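Side-chain contacts in acyl-CoA dehydrogenase (Bacillus anthracis, PDB 3OWA), which probably oxidises acyl-CoA thioesters to their 2-enoyl forms, using bound FAD as the electron acceptor: residues D20-I24 against D25-T29; D46-N50 against E51-E55; K137-P140 against L141-T144. One frame throughout, in Å; residues are numbered along the deposited sequence.

Contact 1: residues D20-I24 against D25-T29; sequences DEITI and DQVFT
Q26 lays its side chain back across T23, and the two side chains cross at about a right angle. CG of Q26 rests on CG2 of T23 at 3.5 Å. The amide end then reaches the backbone, where OE1 of Q26 accepts the N-H of T23 at 2.7 Å. This donor lies in the carbonyl plane of the amide, and the N-H...O angle is 149°. The torsions explain the reach: CG of Q26 is anti to its carbonyl carbon (chi1 -59°) and the chain is extended beyond it. The backbone answers in the other direction, with Q26 N bonded to T23 O at 2.7 Å. That donor sits well above the carbonyl plane, 49° out of it. The two bonds join the same two residues, one through the side-chain amide and one through the backbone. T23 to Q26 thus form a type I beta turn with I24 and D25 at its corners. A second turn follows, closed by a weak bond of 3.4 Å from V27 N to I24 O. CG2 of I22 sits by OE1 of Q26 (3.7 Å) and makes an apolar contact with CG1 of V27 (4.0 Å). CB of D25 touches CG2 of T23 at 3.6 Å. The loop lies against helix 490-520: I22 meets E507, V27 meets L511, and I24 meets E514 and K518. R327 of helix 305-336 touches both I22 and V27. K515 bonds to V27 O, while K468 of helix 458-482 bonds to D20 O.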
loop_
_atom_site.group_PDB
_atom_site.type_symbol
_atom_site.label_atom_id
_atom_site.label_comp_id
_atom_site.label_asym_id
_atom_site.label_seq_id
_atom_site.Cartn_x
_atom_site.Cartn_y
_atom_site.Cartn_z
ATOM N N ASP A 20 -31.913 8.227 7.135
ATOM C CA ASP A 20 -33.063 8.463 6.267
ATOM C C ASP A 20 -32.889 7.708 4.971
ATOM O O ASP A 20 -31.765 7.422 4.550
ATOM C CB ASP A 20 -33.232 9.960 5.974
ATOM C CG ASP A 20 -33.674 10.759 7.201
ATOM O OD1 ASP A 20 -34.369 10.192 8.079
ATOM O OD2 ASP A 20 -33.341 11.964 7.290
ATOM N N GLU A 21 -34.006 7.397 4.333
ATOM C CA GLU A 21 -34.004 6.608 3.117
ATOM C C GLU A 21 -33.819 7.563 1.932
ATOM O O GLU A 21 -34.801 7.999 1.328
ATOM C CB GLU A 21 -35.335 5.836 3.021
ATOM C CG GLU A 21 -35.228 4.403 2.524
ATOM C CD GLU A 21 -35.418 4.283 1.016
ATOM O OE1 GLU A 21 -34.743 5.021 0.255
ATOM O OE2 GLU A 21 -36.241 3.442 0.589
ATOM N N ILE A 22 -32.571 7.893 1.607
ATOM C CA ILE A 22 -32.275 8.845 0.532
ATOM C C ILE A 22 -32.719 8.314 -0.833
ATOM O O ILE A 22 -32.589 7.133 -1.126
ATOM C CB ILE A 22 -30.766 9.222 0.480
ATOM C CG1 ILE A 22 -30.243 9.642 1.865
ATOM C CG2 ILE A 22 -30.498 10.254 -0.634
ATOM C CD1 ILE A 22 -30.840 10.911 2.470
ATOM N N THR A 23 -33.226 9.216 -1.660
ATOM C CA THR A 23 -33.879 8.875 -2.900
ATOM C C THR A 23 -33.031 9.311 -4.104
ATOM O O THR A 23 -32.242 10.250 -3.986
ATOM C CB THR A 23 -35.266 9.587 -2.910
ATOM O OG1 THR A 23 -36.246 8.714 -3.469
ATOM C CG2 THR A 23 -35.249 10.896 -3.653
ATOM N N ILE A 24 -33.203 8.656 -5.260
ATOM C CA ILE A 24 -32.426 9.019 -6.474
ATOM C C ILE A 24 -32.496 10.501 -6.840
ATOM O O ILE A 24 -31.535 11.066 -7.370
ATOM C CB ILE A 24 -32.765 8.175 -7.737
ATOM C CG1 ILE A 24 -34.281 8.090 -7.981
ATOM C CG2 ILE A 24 -32.161 6.798 -7.634
ATOM C CD1 ILE A 24 -34.634 7.701 -9.392
ATOM N N ASP A 25 -33.636 11.126 -6.547
ATOM C CA ASP A 25 -33.824 12.555 -6.772
ATOM C C ASP A 25 -32.988 13.428 -5.833
ATOM O O ASP A 25 -32.758 14.599 -6.119
ATOM C CB ASP A 25 -35.306 12.928 -6.649
ATOM C CG ASP A 25 -35.984 13.041 -7.988
ATOM O OD1 ASP A 25 -36.947 12.278 -8.218
ATOM O OD2 ASP A 25 -35.554 13.892 -8.810
ATOM N N GLN A 26 -32.525 12.862 -4.723
ATOM C CA GLN A 26 -31.734 13.630 -3.757
ATOM C C GLN A 26 -30.221 13.426 -3.914
ATOM O O GLN A 26 -29.450 13.837 -3.043
ATOM C CB GLN A 26 -32.158 13.299 -2.333
ATOM C CG GLN A 26 -33.644 13.573 -2.022
ATOM C CD GLN A 26 -34.047 12.871 -0.768
ATOM O OE1 GLN A 26 -33.908 11.662 -0.671
ATOM N NE2 GLN A 26 -34.504 13.620 0.221
ATOM N N VAL A 27 -29.797 12.793 -5.007
ATOM C CA VAL A 27 -28.363 12.687 -5.279
ATOM C C VAL A 27 -27.975 13.269 -6.627
ATOM O O VAL A 27 -28.696 13.120 -7.629
ATOM C CB VAL A 27 -27.813 11.231 -5.162
ATOM C CG1 VAL A 27 -28.051 10.666 -3.768
ATOM C CG2 VAL A 27 -28.411 10.333 -6.224
ATOM N N PHE A 28 -26.833 13.939 -6.637
ATOM C CA PHE A 28 -26.215 14.404 -7.870
ATOM C C PHE A 28 -25.195 13.352 -8.344
ATOM O O PHE A 28 -24.449 12.803 -7.532
ATOM C CB PHE A 28 -25.557 15.777 -7.657
ATOM C CG PHE A 28 -24.960 16.358 -8.906
ATOM C CD1 PHE A 28 -25.762 17.040 -9.814
ATOM C CD2 PHE A 28 -23.603 16.199 -9.183
ATOM C CE1 PHE A 28 -25.231 17.562 -10.988
ATOM C CE2 PHE A 28 -23.057 16.700 -10.352
ATOM C CZ PHE A 28 -23.874 17.400 -11.256
ATOM N N THR A 29 -25.187 13.055 -9.643
ATOM C CA THR A 29 -24.278 12.060 -10.207
ATOM C C THR A 29 -23.581 12.612 -11.459
ATOM O O THR A 29 -24.051 13.575 -12.037
ATOM C CB THR A 29 -25.023 10.741 -10.607
ATOM O OG1 THR A 29 -25.686 10.943 -11.844
ATOM C CG2 THR A 29 -26.021 10.286 -9.544
#

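Contact 2: residues D46-N50 against E51-E55; sequences DFIVN and EVLPE
E51 begins the second segment by passing beside the F47 ring. CG of E51 is 3.8 Å from CD2 of F47, and the two side chains cross at about a right angle. A bend at chi2 (-68°) brings OE2 of E51 beside CB of N50, 3.9 Å away; OE1 lies close to the like-charged E73. The backbone N of E51 makes a regular helical bond to F47 O at 2.8 Å. V52 takes the other end of the ring, its CG2 lying 3.5 Å from CE1 of F47. CG of F47 is anti to its backbone N (chi1 172°), beside the carbonyl carbon, and from there the ring meets both residues. V52 N is held only weakly, shared between F47 O and I48 O. L53 shows where the turn widens: its N bonds to I48 O at 2.9 Å, five residues back. This is a pi-type turn, and the donor lies nearly along the C=O axis (175°). The L53 methyls graze I48 and V49. P54 has no N-H to give. Its ring sits on the carbonyls instead, with CD 3.5 Å from V49 O and CG 3.4 Å from N50 O. E55 then bonds back from its N to V52 O at 2.9 Å. Its carboxylate forms salt bridges with R66 and R69 of helix 64-76, whose E73 and A74 also touch F47. F105 of helix 95-105 packs on F47 and I48, and R107, in the loop after it, lies against I48, V49 and L53.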
loop_
_atom_site.group_PDB
_atom_site.type_symbol
_atom_site.label_atom_id
_atom_site.label_comp_id
_atom_site.label_asym_id
_atom_site.label_seq_id
_atom_site.Cartn_x
_atom_site.Cartn_y
_atom_site.Cartn_z
ATOM N N ASP A 46 -7.542 19.447 -22.245
ATOM C CA ASP A 46 -6.716 19.879 -23.373
ATOM C C ASP A 46 -5.540 20.745 -22.919
ATOM O O ASP A 46 -4.410 20.559 -23.384
ATOM C CB ASP A 46 -7.550 20.685 -24.349
ATOM C CG ASP A 46 -8.563 19.823 -25.123
ATOM O OD1 ASP A 46 -8.422 18.574 -25.147
ATOM O OD2 ASP A 46 -9.487 20.409 -25.722
ATOM N N PHE A 47 -5.809 21.701 -22.037
ATOM C CA PHE A 47 -4.732 22.478 -21.424
ATOM C C PHE A 47 -3.661 21.550 -20.818
ATOM O O PHE A 47 -2.499 21.641 -21.187
ATOM C CB PHE A 47 -5.248 23.464 -20.361
ATOM C CG PHE A 47 -4.137 24.135 -19.587
ATOM C CD1 PHE A 47 -3.899 23.808 -18.265
ATOM C CD2 PHE A 47 -3.299 25.062 -20.207
ATOM C CE1 PHE A 47 -2.848 24.418 -17.549
ATOM C CE2 PHE A 47 -2.247 25.690 -19.492
ATOM C CZ PHE A 47 -2.033 25.355 -18.179
ATOM N N ILE A 48 -4.069 20.649 -19.925
ATOM C CA ILE A 48 -3.141 19.741 -19.236
ATOM C C ILE A 48 -2.338 18.853 -20.227
ATOM O O ILE A 48 -1.095 18.808 -20.190
ATOM C CB ILE A 48 -3.841 18.910 -18.102
ATOM C CG1 ILE A 48 -3.826 19.690 -16.782
ATOM C CG2 ILE A 48 -3.011 17.681 -17.766
ATOM C CD1 ILE A 48 -4.778 20.799 -16.702
ATOM N N VAL A 49 -3.036 18.241 -21.184
ATOM C CA VAL A 49 -2.418 17.332 -22.129
ATOM C C VAL A 49 -1.536 18.081 -23.135
ATOM O O VAL A 49 -0.402 17.677 -23.393
ATOM C CB VAL A 49 -3.509 16.465 -22.858
ATOM C CG1 VAL A 49 -2.944 15.743 -24.081
ATOM C CG2 VAL A 49 -4.136 15.468 -21.921
ATOM N N ASN A 50 -2.078 19.126 -23.759
ATOM C CA ASN A 50 -1.335 19.900 -24.735
ATOM C C ASN A 50 -0.210 20.777 -24.148
ATOM O O ASN A 50 0.851 20.851 -24.741
ATOM C CB ASN A 50 -2.278 20.744 -25.599
ATOM C CG ASN A 50 -3.248 19.886 -26.400
ATOM O OD1 ASN A 50 -2.978 18.718 -26.660
ATOM N ND2 ASN A 50 -4.366 20.471 -26.813
ATOM N N GLU A 51 -0.431 21.432 -23.007
ATOM C CA GLU A 51 0.547 22.442 -22.506
ATOM C C GLU A 51 1.394 21.967 -21.350
ATOM O O GLU A 51 2.579 22.260 -21.287
ATOM C CB GLU A 51 -0.161 23.745 -22.111
ATOM C CG GLU A 51 -1.137 24.261 -23.191
ATOM C CD GLU A 51 -0.412 24.731 -24.433
ATOM O OE1 GLU A 51 0.500 25.563 -24.291
ATOM O OE2 GLU A 51 -0.765 24.313 -25.557
ATOM N N VAL A 52 0.787 21.260 -20.418
ATOM C CA VAL A 52 1.482 20.905 -19.182
ATOM C C VAL A 52 2.357 19.664 -19.302
ATOM O O VAL A 52 3.522 19.658 -18.824
ATOM C CB VAL A 52 0.492 20.748 -18.011
ATOM C CG1 VAL A 52 1.223 20.307 -16.719
ATOM C CG2 VAL A 52 -0.207 22.064 -17.763
ATOM N N LEU A 53 1.804 18.594 -19.871
ATOM C CA LEU A 53 2.519 17.316 -19.899
ATOM C C LEU A 53 3.865 17.336 -20.616
ATOM O O LEU A 53 4.816 16.670 -20.157
ATOM C CB LEU A 53 1.651 16.154 -20.385
ATOM C CG LEU A 53 0.419 15.842 -19.542
ATOM C CD1 LEU A 53 -0.286 14.565 -20.117
ATOM C CD2 LEU A 53 0.746 15.683 -18.013
ATOM N N PRO A 54 3.967 18.080 -21.724
ATOM C CA PRO A 54 5.251 18.162 -22.377
ATOM C C PRO A 54 6.330 18.789 -21.467
ATOM O O PRO A 54 7.490 18.626 -21.765
ATOM C CB PRO A 54 4.988 19.113 -23.541
ATOM C CG PRO A 54 3.521 18.840 -23.914
ATOM C CD PRO A 54 2.879 18.667 -22.529
ATOM N N GLU A 55 5.947 19.507 -20.405
ATOM C CA GLU A 55 6.930 20.140 -19.498
ATOM C C GLU A 55 7.069 19.409 -18.184
ATOM O O GLU A 55 7.948 19.731 -17.378
ATOM C CB GLU A 55 6.584 21.621 -19.256
ATOM C CG GLU A 55 6.579 22.416 -20.594
ATOM C CD GLU A 55 6.584 23.946 -20.398
ATOM O OE1 GLU A 55 7.412 24.480 -19.611
ATOM O OE2 GLU A 55 5.732 24.607 -21.027
#

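Contact 3: residues K137-P140 against L141-T144; sequences KYLP and LLAT
L142 approaches Y138 with both its backbone and its side chain. L142 N bonds to Y138 O at 3.1 Å, in the carbonyl plane, with an N-H...O angle of 162°. CD1 of L142 reaches CB of Y138 at 4.2 Å and also lies near CD2 of L139. The same Y138 O receives a second, weak bond from L141 N at 3.2 Å. A143 N bonds to L139 O at 2.7 Å with an N-H...O angle of 155°, and CB of A143 lies close to that oxygen. K137 O faces a carbon instead, with CD1 of L141 3.4 Å away.

P140 probably accounts for part of this uneven pattern. It has no N-H, so its N makes no bond to the preceding turn, and helix 132-144 is kinked there. The helix belongs to the N-terminal domain of the acyl-CoA dehydrogenase fold, and the L142 side chain lies about 14 Å from a bound FAD. K137 CG lies over one face of the Y138 ring, offset toward the rim. The polar ends have partners beyond the helix: the Y138 hydroxyl hydrogen-bonds E213 at the end of strand 206-213 and also N249, and L142 O is bonded by H118 of helix 110-122.

At the far end, T144 OG1 turns back along the helix (chi1 59°) and bonds weakly to L141 O at 3.3 Å. T144 N makes a similar weak bond to the same oxygen. OG1 of T144 also has a weak bond from E146 N. L139 and L142 both pack on I126 of helix 124-129.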
loop_
_atom_site.group_PDB
_atom_site.type_symbol
_atom_site.label_atom_id
_atom_site.label_comp_id
_atom_site.label_asym_id
_atom_site.label_seq_id
_atom_site.Cartn_x
_atom_site.Cartn_y
_atom_site.Cartn_z
ATOM N N LYS A 137 -8.926 44.083 -3.349
ATOM C CA LYS A 137 -7.488 44.103 -3.496
ATOM C C LYS A 137 -6.927 42.781 -4.060
ATOM O O LYS A 137 -6.276 42.796 -5.107
ATOM C CB LYS A 137 -6.828 44.428 -2.152
ATOM C CG LYS A 137 -5.309 44.622 -2.179
ATOM C CD LYS A 137 -4.913 45.650 -1.137
ATOM C CE LYS A 137 -3.818 45.206 -0.188
ATOM N NZ LYS A 137 -2.408 45.452 -0.608
ATOM N N TYR A 138 -7.152 41.654 -3.376
ATOM C CA TYR A 138 -6.372 40.440 -3.681
ATOM C C TYR A 138 -6.964 39.570 -4.774
ATOM O O TYR A 138 -6.229 39.080 -5.617
ATOM C CB TYR A 138 -6.024 39.624 -2.419
ATOM C CG TYR A 138 -5.027 40.339 -1.524
ATOM C CD1 TYR A 138 -5.455 41.067 -0.404
ATOM C CD2 TYR A 138 -3.655 40.321 -1.808
ATOM C CE1 TYR A 138 -4.540 41.756 0.426
ATOM C CE2 TYR A 138 -2.726 41.006 -0.991
ATOM C CZ TYR A 138 -3.184 41.716 0.121
ATOM O OH TYR A 138 -2.311 42.389 0.938
ATOM N N LEU A 139 -8.280 39.429 -4.799
ATOM C CA LEU A 139 -8.927 38.444 -5.681
ATOM C C LEU A 139 -8.731 38.623 -7.199
ATOM O O LEU A 139 -8.473 37.623 -7.881
ATOM C CB LEU A 139 -10.392 38.245 -5.337
ATOM C CG LEU A 139 -10.625 37.704 -3.930
ATOM C CD1 LEU A 139 -12.103 37.521 -3.743
ATOM C CD2 LEU A 139 -9.902 36.370 -3.721
ATOM N N PRO A 140 -8.844 39.882 -7.725
ATOM C CA PRO A 140 -8.675 40.069 -9.169
ATOM C C PRO A 140 -7.339 39.530 -9.650
ATOM O O PRO A 140 -7.240 39.015 -10.741
ATOM C CB PRO A 140 -8.734 41.603 -9.352
ATOM C CG PRO A 140 -9.611 42.079 -8.214
ATOM C CD PRO A 140 -9.330 41.113 -7.064
ATOM N N LEU A 141 -6.328 39.627 -8.810
ATOM C CA LEU A 141 -4.992 39.214 -9.154
ATOM C C LEU A 141 -4.809 37.690 -8.983
ATOM O O LEU A 141 -4.178 37.035 -9.818
ATOM C CB LEU A 141 -4.029 39.960 -8.253
ATOM C CG LEU A 141 -4.089 41.493 -8.335
ATOM C CD1 LEU A 141 -3.595 42.064 -7.002
ATOM C CD2 LEU A 141 -3.229 41.999 -9.549
ATOM N N LEU A 142 -5.372 37.145 -7.910
ATOM C CA LEU A 142 -5.318 35.716 -7.656
ATOM C C LEU A 142 -6.124 34.960 -8.717
ATOM O O LEU A 142 -5.711 33.893 -9.185
ATOM C CB LEU A 142 -5.809 35.406 -6.248
ATOM C CG LEU A 142 -4.924 35.912 -5.083
ATOM C CD1 LEU A 142 -5.639 35.689 -3.760
ATOM C CD2 LEU A 142 -3.572 35.210 -5.019
ATOM N N ALA A 143 -7.239 35.547 -9.144
ATOM C CA ALA A 143 -8.117 34.891 -10.109
ATOM C C ALA A 143 -7.453 34.680 -11.474
ATOM O O ALA A 143 -7.791 33.741 -12.192
ATOM C CB ALA A 143 -9.448 35.649 -10.249
ATOM N N THR A 144 -6.493 35.525 -11.826
ATOM C CA THR A 144 -5.826 35.387 -13.130
ATOM C C THR A 144 -4.452 34.749 -13.001
ATOM O O THR A 144 -3.784 34.440 -14.010
ATOM C CB THR A 144 -5.622 36.747 -13.813
ATOM O OG1 THR A 144 -4.834 37.575 -12.958
ATOM C CG2 THR A 144 -6.971 37.430 -14.103
#

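All three contacts are local and partly buried, and none touches another. Contacts 2 and 3 lie in the same N-terminal domain, with centres about 24 Å apart. Contact 1 is about 37 Å from each, centre to centre. Contact 1 is a loop pressed on helices 490-520 and 305-336, and a side-chain amide and a backbone bond together hold its turn. Contacts 2 and 3 lie at the C-terminal parts of helices 35-52 and 132-144. Both contain a proline that cannot donate: in contact 2 it follows a pi-type turn, in contact 3 it sits at the kink. Contact 2 sets the exposed E51 beside the buried F47 ring, whereas contact 3 sends a buried tyrosine to the beta region.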